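Local coordinates for NOL1/NOP2/sun family protein (PDB 3M4X), which probably methylates cytosines of ribosomal RNA with S-adenosylmethionine as methyl donor, as other RsmF-type methyltransferases of the NOL1/NOP2/sun family do, at residues V36-R41 and L72-G77; W42-P47 and S67-L72; L110-A115 and V134-F139; V255-I260 and A298-H303. All coordinates share one frame; numbering follows the deposited sequence.

Contact 1 (V36-R41 and L72-G77); sequences VKKGFR and LGTVNG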
loop_
_atom_site.group_PDB
_atom_site.type_symbol
_atom_site.label_atom_id
_atom_site.label_comp_id
_atom_site.label_asym_id
_atom_site.label_seq_id
_atom_site.Cartn_x
_atom_site.Cartn_y
_atom_site.Cartn_z
ATOM N N VAL A 36 -1.801 -18.823 12.554
ATOM C CA VAL A 36 -1.566 -17.580 11.813
ATOM C C VAL A 36 -2.875 -17.030 11.250
ATOM O O VAL A 36 -3.597 -17.727 10.542
ATOM C CB VAL A 36 -0.590 -17.791 10.648
ATOM C CG1 VAL A 36 -0.631 -16.604 9.692
ATOM C CG2 VAL A 36 0.811 -18.025 11.169
ATOM N N LYS A 37 -3.168 -15.776 11.578
ATOM C CA LYS A 37 -4.396 -15.115 11.146
ATOM C C LYS A 37 -4.270 -14.625 9.706
ATOM O O LYS A 37 -3.215 -14.144 9.288
ATOM C CB LYS A 37 -4.708 -13.924 12.060
ATOM C CG LYS A 37 -4.555 -14.199 13.550
ATOM C CD LYS A 37 -5.473 -15.315 14.017
ATOM C CE LYS A 37 -5.475 -15.391 15.534
ATOM N NZ LYS A 37 -6.017 -16.673 16.042
ATOM N N LYS A 38 -5.352 -14.737 8.948
ATOM C CA LYS A 38 -5.328 -14.329 7.552
ATOM C C LYS A 38 -6.472 -13.362 7.260
ATOM O O LYS A 38 -7.580 -13.515 7.791
ATOM C CB LYS A 38 -5.386 -15.561 6.651
ATOM C CG LYS A 38 -4.260 -16.556 6.935
ATOM C CD LYS A 38 -4.504 -17.942 6.317
ATOM C CE LYS A 38 -5.347 -18.841 7.226
ATOM N NZ LYS A 38 -5.678 -20.175 6.614
ATOM N N GLY A 39 -6.197 -12.357 6.428
ATOM C CA GLY A 39 -7.182 -11.330 6.133
ATOM C C GLY A 39 -6.964 -10.658 4.795
ATOM O O GLY A 39 -5.954 -10.869 4.131
ATOM N N PHE A 40 -7.926 -9.836 4.404
ATOM C CA PHE A 40 -7.814 -9.045 3.192
ATOM C C PHE A 40 -8.751 -7.872 3.324
ATOM O O PHE A 40 -9.560 -7.836 4.236
ATOM C CB PHE A 40 -8.166 -9.874 1.946
ATOM C CG PHE A 40 -9.599 -10.338 1.898
ATOM C CD1 PHE A 40 -10.540 -9.642 1.162
ATOM C CD2 PHE A 40 -9.997 -11.489 2.573
ATOM C CE1 PHE A 40 -11.862 -10.080 1.098
ATOM C CE2 PHE A 40 -11.319 -11.933 2.524
ATOM C CZ PHE A 40 -12.248 -11.228 1.787
ATOM N N ARG A 41 -8.622 -6.912 2.416
ATOM C CA ARG A 41 -9.478 -5.730 2.392
ATOM C C ARG A 41 -10.161 -5.546 1.043
ATOM O O ARG A 41 -9.608 -5.885 -0.007
ATOM C CB ARG A 41 -8.667 -4.465 2.695
ATOM C CG ARG A 41 -8.313 -4.254 4.155
ATOM C CD ARG A 41 -7.492 -2.977 4.321
ATOM N NE ARG A 41 -6.137 -3.203 3.857
ATOM C CZ ARG A 41 -5.619 -2.715 2.736
ATOM N NH1 ARG A 41 -6.316 -1.921 1.945
ATOM N NH2 ARG A 41 -4.376 -3.018 2.420
ATOM N N LEU A 72 -11.825 -11.243 7.630
ATOM C CA LEU A 72 -10.987 -12.394 7.931
ATOM C C LEU A 72 -11.121 -13.406 6.805
ATOM O O LEU A 72 -12.233 -13.768 6.401
ATOM C CB LEU A 72 -11.393 -13.033 9.257
ATOM C CG LEU A 72 -11.161 -12.141 10.474
ATOM C CD1 LEU A 72 -11.419 -12.938 11.757
ATOM C CD2 LEU A 72 -9.749 -11.567 10.465
ATOM N N GLY A 73 -9.990 -13.862 6.289
ATOM C CA GLY A 73 -10.020 -14.890 5.274
ATOM C C GLY A 73 -8.881 -14.789 4.286
ATOM O O GLY A 73 -7.944 -14.030 4.483
ATOM N N THR A 74 -8.979 -15.568 3.219
ATOM C CA THR A 74 -7.932 -15.667 2.222
ATOM C C THR A 74 -8.465 -15.237 0.856
ATOM O O THR A 74 -9.677 -15.224 0.629
ATOM C CB THR A 74 -7.420 -17.114 2.121
ATOM O OG1 THR A 74 -8.497 -17.974 1.717
ATOM C CG2 THR A 74 -6.902 -17.579 3.462
ATOM N N VAL A 75 -7.551 -14.896 -0.047
ATOM C CA VAL A 75 -7.906 -14.435 -1.383
ATOM C C VAL A 75 -7.549 -15.453 -2.462
ATOM O O VAL A 75 -6.449 -16.005 -2.459
ATOM C CB VAL A 75 -7.173 -13.130 -1.721
ATOM C CG1 VAL A 75 -7.245 -12.847 -3.213
ATOM C CG2 VAL A 75 -7.737 -11.974 -0.912
ATOM N N ASN A 76 -8.482 -15.696 -3.382
ATOM C CA ASN A 76 -8.189 -16.459 -4.595
ATOM C C ASN A 76 -7.365 -15.595 -5.555
ATOM O O ASN A 76 -7.901 -14.734 -6.261
ATOM C CB ASN A 76 -9.479 -16.932 -5.258
ATOM C CG ASN A 76 -9.234 -17.858 -6.444
ATOM O OD1 ASN A 76 -8.123 -17.963 -6.969
ATOM N ND2 ASN A 76 -10.285 -18.529 -6.870
ATOM N N GLY A 77 -6.057 -15.831 -5.557
ATOM C CA GLY A 77 -5.111 -15.029 -6.305
ATOM C C GLY A 77 -5.306 -15.140 -7.807
ATOM O O GLY A 77 -4.770 -14.331 -8.559
#

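Contact 2 (W42-P47 and S67-L72); sequences WNPLKP and SNEGFL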
loop_
_atom_site.group_PDB
_atom_site.type_symbol
_atom_site.label_atom_id
_atom_site.label_comp_id
_atom_site.label_asym_id
_atom_site.label_seq_id
_atom_site.Cartn_x
_atom_site.Cartn_y
_atom_site.Cartn_z
ATOM N N TRP A 42 -11.373 -5.006 1.087
ATOM C CA TRP A 42 -12.029 -4.534 -0.109
ATOM C C TRP A 42 -11.575 -3.101 -0.408
ATOM O O TRP A 42 -10.889 -2.460 0.403
ATOM C CB TRP A 42 -13.565 -4.658 -0.004
ATOM C CG TRP A 42 -14.201 -3.872 1.103
ATOM C CD1 TRP A 42 -14.373 -4.271 2.404
ATOM C CD2 TRP A 42 -14.767 -2.562 1.009
ATOM N NE1 TRP A 42 -15.015 -3.287 3.118
ATOM C CE2 TRP A 42 -15.258 -2.224 2.288
ATOM C CE3 TRP A 42 -14.916 -1.642 -0.040
ATOM C CZ2 TRP A 42 -15.884 -1.010 2.551
ATOM C CZ3 TRP A 42 -15.535 -0.437 0.223
ATOM C CH2 TRP A 42 -16.015 -0.129 1.507
ATOM N N ASN A 43 -11.961 -2.612 -1.582
ATOM C CA ASN A 43 -11.381 -1.411 -2.150
ATOM C C ASN A 43 -12.437 -0.347 -2.464
ATOM O O ASN A 43 -13.183 -0.475 -3.436
ATOM C CB ASN A 43 -10.588 -1.786 -3.410
ATOM C CG ASN A 43 -9.764 -0.635 -3.936
ATOM O OD1 ASN A 43 -9.900 0.481 -3.464
ATOM N ND2 ASN A 43 -8.914 -0.899 -4.918
ATOM N N PRO A 44 -12.506 0.699 -1.625
ATOM C CA PRO A 44 -13.454 1.812 -1.774
ATOM C C PRO A 44 -13.132 2.668 -2.996
ATOM O O PRO A 44 -13.955 3.484 -3.402
ATOM C CB PRO A 44 -13.245 2.651 -0.508
ATOM C CG PRO A 44 -12.311 1.860 0.375
ATOM C CD PRO A 44 -11.608 0.861 -0.463
ATOM N N LEU A 45 -11.945 2.495 -3.568
ATOM C CA LEU A 45 -11.613 3.182 -4.814
ATOM C C LEU A 45 -12.358 2.607 -6.023
ATOM O O LEU A 45 -12.499 3.281 -7.048
ATOM C CB LEU A 45 -10.107 3.148 -5.065
ATOM C CG LEU A 45 -9.252 3.776 -3.952
ATOM C CD1 LEU A 45 -7.777 3.580 -4.239
ATOM C CD2 LEU A 45 -9.583 5.266 -3.767
ATOM N N LYS A 46 -12.840 1.369 -5.900
ATOM C CA LYS A 46 -13.459 0.670 -7.025
ATOM C C LYS A 46 -14.973 0.880 -7.122
ATOM O O LYS A 46 -15.642 1.056 -6.116
ATOM C CB LYS A 46 -13.156 -0.832 -6.943
ATOM C CG LYS A 46 -11.672 -1.183 -6.974
ATOM C CD LYS A 46 -11.112 -1.032 -8.386
ATOM C CE LYS A 46 -9.612 -1.233 -8.372
ATOM N NZ LYS A 46 -9.069 -1.607 -9.695
ATOM N N PRO A 47 -15.513 0.862 -8.349
ATOM C CA PRO A 47 -16.973 0.840 -8.542
ATOM C C PRO A 47 -17.605 -0.330 -7.791
ATOM O O PRO A 47 -17.240 -1.468 -8.071
ATOM C CB PRO A 47 -17.132 0.592 -10.055
ATOM C CG PRO A 47 -15.836 0.988 -10.673
ATOM C CD PRO A 47 -14.764 0.812 -9.620
ATOM N N SER A 67 -9.470 -2.875 10.696
ATOM C CA SER A 67 -9.765 -1.961 9.590
ATOM C C SER A 67 -11.225 -1.996 9.164
ATOM O O SER A 67 -11.813 -3.056 9.038
ATOM C CB SER A 67 -8.876 -2.237 8.369
ATOM O OG SER A 67 -9.481 -1.720 7.188
ATOM N N ASN A 68 -11.769 -0.809 8.922
ATOM C CA ASN A 68 -13.102 -0.578 8.368
ATOM C C ASN A 68 -13.436 -1.366 7.106
ATOM O O ASN A 68 -14.606 -1.520 6.761
ATOM C CB ASN A 68 -13.209 0.904 7.993
ATOM C CG ASN A 68 -14.225 1.638 8.817
ATOM O OD1 ASN A 68 -13.954 2.721 9.326
ATOM N ND2 ASN A 68 -15.411 1.054 8.959
ATOM N N GLU A 69 -12.408 -1.823 6.401
ATOM C CA GLU A 69 -12.588 -2.446 5.087
ATOM C C GLU A 69 -12.001 -3.852 5.053
ATOM O O GLU A 69 -11.798 -4.432 3.988
ATOM C CB GLU A 69 -11.941 -1.555 4.022
ATOM C CG GLU A 69 -12.408 -0.092 4.123
ATOM C CD GLU A 69 -11.340 0.923 3.734
ATOM O OE1 GLU A 69 -10.161 0.540 3.548
ATOM O OE2 GLU A 69 -11.685 2.118 3.618
ATOM N N GLY A 70 -11.718 -4.382 6.238
ATOM C CA GLY A 70 -11.075 -5.674 6.369
ATOM C C GLY A 70 -12.039 -6.814 6.673
ATOM O O GLY A 70 -13.075 -6.639 7.319
ATOM N N PHE A 71 -11.662 -7.992 6.195
ATOM C CA PHE A 71 -12.389 -9.230 6.399
ATOM C C PHE A 71 -11.384 -10.289 6.822
ATOM O O PHE A 71 -10.228 -10.264 6.396
ATOM C CB PHE A 71 -13.029 -9.696 5.085
ATOM C CG PHE A 71 -14.215 -8.885 4.657
ATOM C CD1 PHE A 71 -14.204 -8.213 3.446
ATOM C CD2 PHE A 71 -15.341 -8.802 5.458
ATOM C CE1 PHE A 71 -15.299 -7.471 3.040
ATOM C CE2 PHE A 71 -16.442 -8.062 5.061
ATOM C CZ PHE A 71 -16.423 -7.394 3.846
ATOM N N LEU A 72 -11.825 -11.243 7.630
ATOM C CA LEU A 72 -10.987 -12.394 7.931
ATOM C C LEU A 72 -11.121 -13.406 6.805
ATOM O O LEU A 72 -12.233 -13.768 6.401
ATOM C CB LEU A 72 -11.393 -13.033 9.257
ATOM C CG LEU A 72 -11.161 -12.141 10.474
ATOM C CD1 LEU A 72 -11.419 -12.938 11.757
ATOM C CD2 LEU A 72 -9.749 -11.567 10.465
HETATM O O HOH W 1 -8.963 -1.056 1.779
HETATM O O HOH W 2 -16.406 -3.316 5.915
#

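Contact 3 (L110-A115 and V134-F139); sequences LDLCAA and VTNEIF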
loop_
_atom_site.group_PDB
_atom_site.type_symbol
_atom_site.label_atom_id
_atom_site.label_comp_id
_atom_site.label_asym_id
_atom_site.label_seq_id
_atom_site.Cartn_x
_atom_site.Cartn_y
_atom_site.Cartn_z
ATOM N N LEU A 110 3.781 9.956 2.722
ATOM C CA LEU A 110 4.918 9.113 2.369
ATOM C C LEU A 110 4.806 7.763 3.071
ATOM O O LEU A 110 4.567 7.708 4.265
ATOM C CB LEU A 110 6.242 9.809 2.744
ATOM C CG LEU A 110 7.541 9.010 2.544
ATOM C CD1 LEU A 110 7.773 8.732 1.064
ATOM C CD2 LEU A 110 8.735 9.755 3.129
ATOM N N ASP A 111 4.932 6.690 2.299
ATOM C CA ASP A 111 5.108 5.341 2.826
ATOM C C ASP A 111 6.567 4.981 2.570
ATOM O O ASP A 111 6.947 4.643 1.445
ATOM C CB ASP A 111 4.194 4.353 2.098
ATOM C CG ASP A 111 4.072 3.016 2.827
ATOM O OD1 ASP A 111 3.264 2.162 2.389
ATOM O OD2 ASP A 111 4.779 2.808 3.840
ATOM N N LEU A 112 7.387 5.071 3.606
ATOM C CA LEU A 112 8.840 5.046 3.426
ATOM C C LEU A 112 9.443 3.654 3.173
ATOM O O LEU A 112 10.357 3.502 2.371
ATOM C CB LEU A 112 9.519 5.743 4.607
ATOM C CG LEU A 112 11.024 5.997 4.548
ATOM C CD1 LEU A 112 11.408 6.865 3.355
ATOM C CD2 LEU A 112 11.459 6.653 5.828
ATOM N N CYS A 113 8.922 2.637 3.844
ATOM C CA CYS A 113 9.362 1.263 3.611
ATOM C C CYS A 113 8.166 0.415 3.186
ATOM O O CYS A 113 7.548 -0.250 4.014
ATOM C CB CYS A 113 9.993 0.708 4.891
ATOM S SG CYS A 113 11.169 1.851 5.644
ATOM N N ALA A 114 7.868 0.412 1.892
ATOM C CA ALA A 114 6.481 0.199 1.450
ATOM C C ALA A 114 6.058 -1.179 0.942
ATOM O O ALA A 114 4.889 -1.515 1.037
ATOM C CB ALA A 114 6.100 1.251 0.446
ATOM N N ALA A 115 6.985 -1.960 0.391
ATOM C CA ALA A 115 6.661 -3.307 -0.097
ATOM C C ALA A 115 6.179 -4.223 1.036
ATOM O O ALA A 115 6.671 -4.136 2.160
ATOM C CB ALA A 115 7.857 -3.922 -0.796
ATOM N N VAL A 134 3.456 9.283 -2.037
ATOM C CA VAL A 134 4.700 8.690 -2.505
ATOM C C VAL A 134 5.065 7.436 -1.713
ATOM O O VAL A 134 5.019 7.401 -0.481
ATOM C CB VAL A 134 5.861 9.712 -2.800
ATOM C CG1 VAL A 134 5.462 11.146 -2.488
ATOM C CG2 VAL A 134 7.165 9.297 -2.165
ATOM N N THR A 135 5.345 6.380 -2.462
ATOM C CA THR A 135 5.512 5.060 -1.897
ATOM C C THR A 135 6.882 4.594 -2.301
ATOM O O THR A 135 7.158 4.388 -3.476
ATOM C CB THR A 135 4.495 4.073 -2.474
ATOM O OG1 THR A 135 3.220 4.705 -2.586
ATOM C CG2 THR A 135 4.366 2.904 -1.571
ATOM N N ASN A 136 7.750 4.448 -1.316
ATOM C CA ASN A 136 9.125 4.111 -1.581
ATOM C C ASN A 136 9.467 2.691 -1.128
ATOM O O ASN A 136 9.051 2.252 -0.060
ATOM C CB ASN A 136 10.034 5.119 -0.880
ATOM C CG ASN A 136 11.503 4.755 -1.008
ATOM O OD1 ASN A 136 12.121 4.971 -2.051
ATOM N ND2 ASN A 136 12.065 4.188 0.052
ATOM N N GLU A 137 10.225 1.981 -1.954
ATOM C CA GLU A 137 10.754 0.671 -1.597
ATOM C C GLU A 137 12.232 0.641 -1.977
ATOM O O GLU A 137 12.606 1.101 -3.055
ATOM C CB GLU A 137 9.988 -0.429 -2.330
ATOM C CG GLU A 137 10.608 -1.800 -2.204
ATOM C CD GLU A 137 10.797 -2.241 -0.759
ATOM O OE1 GLU A 137 10.014 -1.808 0.120
ATOM O OE2 GLU A 137 11.731 -3.033 -0.505
ATOM N N ILE A 138 13.073 0.106 -1.095
ATOM C CA ILE A 138 14.514 0.167 -1.317
ATOM C C ILE A 138 15.001 -0.942 -2.248
ATOM O O ILE A 138 15.949 -0.746 -3.001
ATOM C CB ILE A 138 15.322 0.190 0.016
ATOM C CG1 ILE A 138 16.774 0.626 -0.231
ATOM C CG2 ILE A 138 15.268 -1.160 0.701
ATOM C CD1 ILE A 138 17.613 0.850 1.058
ATOM N N PHE A 139 14.345 -2.096 -2.214
ATOM C CA PHE A 139 14.693 -3.188 -3.128
ATOM C C PHE A 139 13.989 -3.043 -4.480
ATOM O O PHE A 139 12.767 -3.048 -4.545
ATOM C CB PHE A 139 14.357 -4.551 -2.514
ATOM C CG PHE A 139 15.160 -4.884 -1.284
ATOM C CD1 PHE A 139 14.575 -4.857 -0.032
ATOM C CD2 PHE A 139 16.501 -5.236 -1.386
ATOM C CE1 PHE A 139 15.303 -5.172 1.100
ATOM C CE2 PHE A 139 17.241 -5.551 -0.258
ATOM C CZ PHE A 139 16.642 -5.521 0.991
#

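Contact 4 (V255-I260 and A298-H303); sequences VTIEEI and AKLTFH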
loop_
_atom_site.group_PDB
_atom_site.type_symbol
_atom_site.label_atom_id
_atom_site.label_comp_id
_atom_site.label_asym_id
_atom_site.label_seq_id
_atom_site.Cartn_x
_atom_site.Cartn_y
_atom_site.Cartn_z
ATOM N N VAL A 255 8.828 16.276 19.035
ATOM C CA VAL A 255 7.660 15.470 18.672
ATOM C C VAL A 255 6.808 15.105 19.894
ATOM O O VAL A 255 7.327 14.903 20.986
ATOM C CB VAL A 255 8.071 14.159 17.973
ATOM C CG1 VAL A 255 8.778 14.450 16.658
ATOM C CG2 VAL A 255 8.959 13.303 18.917
ATOM N N THR A 256 5.498 15.009 19.695
ATOM C CA THR A 256 4.592 14.626 20.762
ATOM C C THR A 256 3.949 13.288 20.424
ATOM O O THR A 256 3.603 13.032 19.271
ATOM C CB THR A 256 3.499 15.680 20.989
ATOM O OG1 THR A 256 2.922 16.036 19.733
ATOM C CG2 THR A 256 4.080 16.935 21.631
ATOM N N ILE A 257 3.818 12.425 21.428
ATOM C CA ILE A 257 3.101 11.169 21.258
ATOM C C ILE A 257 1.605 11.456 21.211
ATOM O O ILE A 257 1.073 12.194 22.034
ATOM C CB ILE A 257 3.366 10.162 22.412
ATOM C CG1 ILE A 257 4.865 9.958 22.651
ATOM C CG2 ILE A 257 2.667 8.830 22.115
ATOM C CD1 ILE A 257 5.192 8.892 23.730
ATOM N N GLU A 258 0.923 10.850 20.255
ATOM C CA GLU A 258 -0.472 11.155 20.025
ATOM C C GLU A 258 -1.377 9.929 20.203
ATOM O O GLU A 258 -0.941 8.772 20.074
ATOM C CB GLU A 258 -0.624 11.735 18.614
ATOM C CG GLU A 258 -1.486 12.976 18.535
ATOM C CD GLU A 258 -0.787 14.223 19.028
ATOM O OE1 GLU A 258 0.448 14.320 18.891
ATOM O OE2 GLU A 258 -1.483 15.118 19.548
ATOM N N GLU A 259 -2.646 10.185 20.489
ATOM C CA GLU A 259 -3.615 9.110 20.629
ATOM C C GLU A 259 -3.992 8.534 19.276
ATOM O O GLU A 259 -4.001 9.238 18.270
ATOM C CB GLU A 259 -4.854 9.607 21.355
ATOM C CG GLU A 259 -4.526 10.144 22.732
ATOM C CD GLU A 259 -5.732 10.194 23.646
ATOM O OE1 GLU A 259 -6.862 10.395 23.141
ATOM O OE2 GLU A 259 -5.547 10.033 24.875
ATOM N N ILE A 260 -4.275 7.238 19.263
ATOM C CA ILE A 260 -4.736 6.551 18.070
ATOM C C ILE A 260 -6.138 6.024 18.346
ATOM O O ILE A 260 -6.295 4.948 18.917
ATOM C CB ILE A 260 -3.810 5.378 17.732
ATOM C CG1 ILE A 260 -2.390 5.894 17.452
ATOM C CG2 ILE A 260 -4.381 4.569 16.548
ATOM C CD1 ILE A 260 -1.316 4.811 17.332
ATOM N N ALA A 298 2.915 3.495 16.678
ATOM C CA ALA A 298 2.892 4.766 17.385
ATOM C C ALA A 298 2.603 5.913 16.412
ATOM O O ALA A 298 3.050 5.896 15.256
ATOM C CB ALA A 298 4.227 4.987 18.110
ATOM N N LYS A 299 1.832 6.895 16.861
ATOM C CA LYS A 299 1.592 8.096 16.054
ATOM C C LYS A 299 2.139 9.329 16.771
ATOM O O LYS A 299 1.849 9.543 17.940
ATOM C CB LYS A 299 0.102 8.288 15.764
ATOM C CG LYS A 299 -0.198 9.523 14.927
ATOM C CD LYS A 299 -1.650 9.547 14.435
ATOM C CE LYS A 299 -2.608 9.701 15.600
ATOM N NZ LYS A 299 -4.007 9.994 15.187
ATOM N N LEU A 300 2.923 10.137 16.066
ATOM C CA LEU A 300 3.517 11.335 16.655
ATOM C C LEU A 300 3.278 12.552 15.788
ATOM O O LEU A 300 3.114 12.432 14.578
ATOM C CB LEU A 300 5.031 11.147 16.841
ATOM C CG LEU A 300 5.381 9.949 17.731
ATOM C CD1 LEU A 300 5.847 8.761 16.881
ATOM C CD2 LEU A 300 6.438 10.343 18.767
ATOM N N THR A 301 3.271 13.723 16.418
ATOM C CA THR A 301 3.226 14.977 15.705
ATOM C C THR A 301 4.583 15.676 15.795
ATOM O O THR A 301 5.181 15.770 16.869
ATOM C CB THR A 301 2.157 15.905 16.284
ATOM O OG1 THR A 301 0.861 15.321 16.127
ATOM C CG2 THR A 301 2.176 17.236 15.572
ATOM N N PHE A 302 5.070 16.159 14.660
ATOM C CA PHE A 302 6.320 16.909 14.615
ATOM C C PHE A 302 6.038 18.414 14.697
ATOM O O PHE A 302 5.194 18.924 13.966
ATOM C CB PHE A 302 7.054 16.571 13.313
ATOM C CG PHE A 302 8.257 17.414 13.041
ATOM C CD1 PHE A 302 9.416 17.256 13.786
ATOM C CD2 PHE A 302 8.234 18.362 12.023
ATOM C CE1 PHE A 302 10.540 18.019 13.519
ATOM C CE2 PHE A 302 9.341 19.136 11.765
ATOM C CZ PHE A 302 10.500 18.961 12.514
ATOM N N HIS A 303 6.741 19.120 15.584
ATOM C CA HIS A 303 6.482 20.545 15.796
ATOM C C HIS A 303 7.620 21.456 15.365
ATOM O O HIS A 303 7.562 22.679 15.548
ATOM C CB HIS A 303 6.109 20.802 17.256
ATOM C CG HIS A 303 4.903 20.032 17.696
ATOM N ND1 HIS A 303 3.621 20.513 17.544
ATOM C CD2 HIS A 303 4.782 18.797 18.236
ATOM C CE1 HIS A 303 2.759 19.615 17.993
ATOM N NE2 HIS A 303 3.440 18.565 18.417
HETATM O O HOH W 3 0.786 6.720 19.508
#

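Contact 1 (V36-R41 and L72-G77)
Where strand 70-72 ends beside the start of strand 39-41, G39 and L72 form an antiparallel non-hydrogen-bonded pair at the edge of the small three-stranded sheet of the N-terminal domain. One backbone bond closes this end: G73 N donates to K38 O over 2.9 Å, reaching the oxygen from above the carbonyl plane, 46° out of it. Beyond it the loop 73-77 swings off, and the touching parts run 72° apart. The F40 ring fills the angle so made. Its edge, near the ring plane, meets the backbone of G73, with F40 CD2 3.8 Å from G73 O. At the base of the same side chain F40 CB packs on V75 CG2 at 3.6 Å. A chi1 of 65° sets the ring between the backbone N and the carbonyl carbon of F40, and the ring also stacks with H57, whose NE2 is hydrogen-bonded to T74 O. On the outer side, the K38 and T74 side chains run alongside each other, K38 CD lying 3.7 Å from T74 CG2. The chemistry thus mixes one backbone hydrogen bond and a ring edge set against a peptide with a few apolar side-chain contacts, the ring packing between strand 39-41 and the departing loop.

Contact 2 (W42-P47 and S67-L72)
W42 and E69 are joined through the backbone: W42 N donates to E69 O over 3.0 Å, next to the pairing of strands 39-41 and 70-72. Each segment bends in a type I turn, N43 to K46 and S67 to G70. An Asx turn from N43 OD1 to L45 N reinforces the first and an ST turn from S67 OG to E69 N the second. The W42 indole, brought back over the second turn by a chi1 of 61°, receives E69 CB on one face, 3.8 Å from the centroid of its five-membered ring and 19° off the normal, a CH-pi contact. F71 lies obliquely to the indole, their planes 40° apart, and its CE1 approaches W42 CD1 to 3.4 Å. The E69 chain bends at chi2 and crosses P44, bringing OE2 to 3.3 Å from P44 CG. Two waters complete the join. One donates to both W42 O and E69 OE1; the other, in the indole plane, accepts from W42 NE1 and donates to N68 O. With L50 and V53 of helix 49-56 touching both aromatic side chains, this is an antiparallel strand pair flanked by two turns, packed against a helix within the RsmF-type N-terminal domain.

Contact 3 (L110-A115 and V134-F139)
L110 and D111 pair in parallel with V134 and T135, as the two strands of a beta-alpha-beta unit whose crossover is helix 118-127, in the Rossmann-like methyltransferase domain. The backbone bonds come first. D111 N donates to V134 O, and N136 N to D111 O, both over 2.9 Å and nearly straight. After the strands part, A114 N turns back to N136 O, a more bent bond of 131° at the hydrogen.

Apolar contacts flank the ladder. L110 CD1 packs against V134 CG2 on the face that F176 of strand 176-182 also touches, while D111 and T135 share the other face, where S120 of helix 118-127 touches T135. The D111 carboxylate itself turns to that helix, OD1 being hydrogen-bonded to S120 OG.

Polar side chains then tie down the loops beyond the strands. With N136 CG anti to the backbone N (chi1 175°), ND2 reaches back to L112 O at 3.0 Å, in both the carbonyl plane and its own amide plane; the same nitrogen also bonds H163 O, which fixes the turn of the amide. E137 follows strand 132-136 directly, in the place where Rossmann-fold methyltransferases commonly carry an acidic residue that holds the ribose of S-adenosylmethionine. Its carboxylate accepts from two backbone N-H groups: OE2 takes F139 N, at the N-cap of helix 140-153, and OE1 is met by A115 N from above the carboxylate plane at 3.0 Å.

Contact 4 (V255-I260 and A298-H303)
V255 and L300 interlock on one face of an antiparallel pair formed by strands 255-258 and 298-302, whose axes approach to 4.6 Å with their directions 145° apart. L300 is the central bump there. Its CD2 fits into the hollow between V255 and I257, 3.9 Å from V255 CG2 and somewhat farther from I257 CG1, and L249 of helix 243-252 touches the same leucine. V255 has a second branch to spend: CG1, anti to the carbonyl carbon, reaches across the pair to the edge of the F302 ring at CD1. Farther along, I260 folds back on the lysine stem, with I260 CG1 3.8 Å from K299 CB.

The opposite face is polar. T256 and T301 lie side by side, pointing the same way, above a hydrogen-bonded backbone pair in which each residue donates to the other's carbonyl oxygen. E258 bends at chi2, bringing its carboxylate over T301, whose OG1 donates to E258 OE1 at 3.0 Å from well above the carboxylate plane; Q229 of the next strand is hydrogen-bonded to the same hydroxyl. H303 crosses the T256 side chain at about a right angle and meets it at the ring edge, with NE2 2.9 Å from T256 OG1 in a hydrogen bond that either could donate. Near the I260 end a water donates to E258 O and accepts from K299 N.

The pair is therefore two-sided: apolar on the face of V255, I257, L300 and F302, where helix 243-252 touches I257 and L300, and linked by hydroxyls, carboxylate and imidazole on the other, where E258 OE1 lies 5.2 Å from H303 NE2 and might favour a protonated imidazole.

Contacts 1 and 2 are two ends of one strand pairing. They share L72, their centres lie 12 Å apart, and between them F40 O and F71 N come to 2.9 Å, a probable hydrogen bond; R41 of strand 39-41 packs on E69 and G70. Contacts 3 and 4 belong instead to the large mixed sheet of the methyltransferase domain, 21 Å apart between centres, with strands 176-182 and 228-234 between them. Contact 3 lies about 9 Å from contact 1 at the nearest atoms and about 11 Å from contact 2, and helix 118-127 touches residues of all three. Contact 3 probably borders the cofactor pocket, whereas contact 4 is farther out on the sheet.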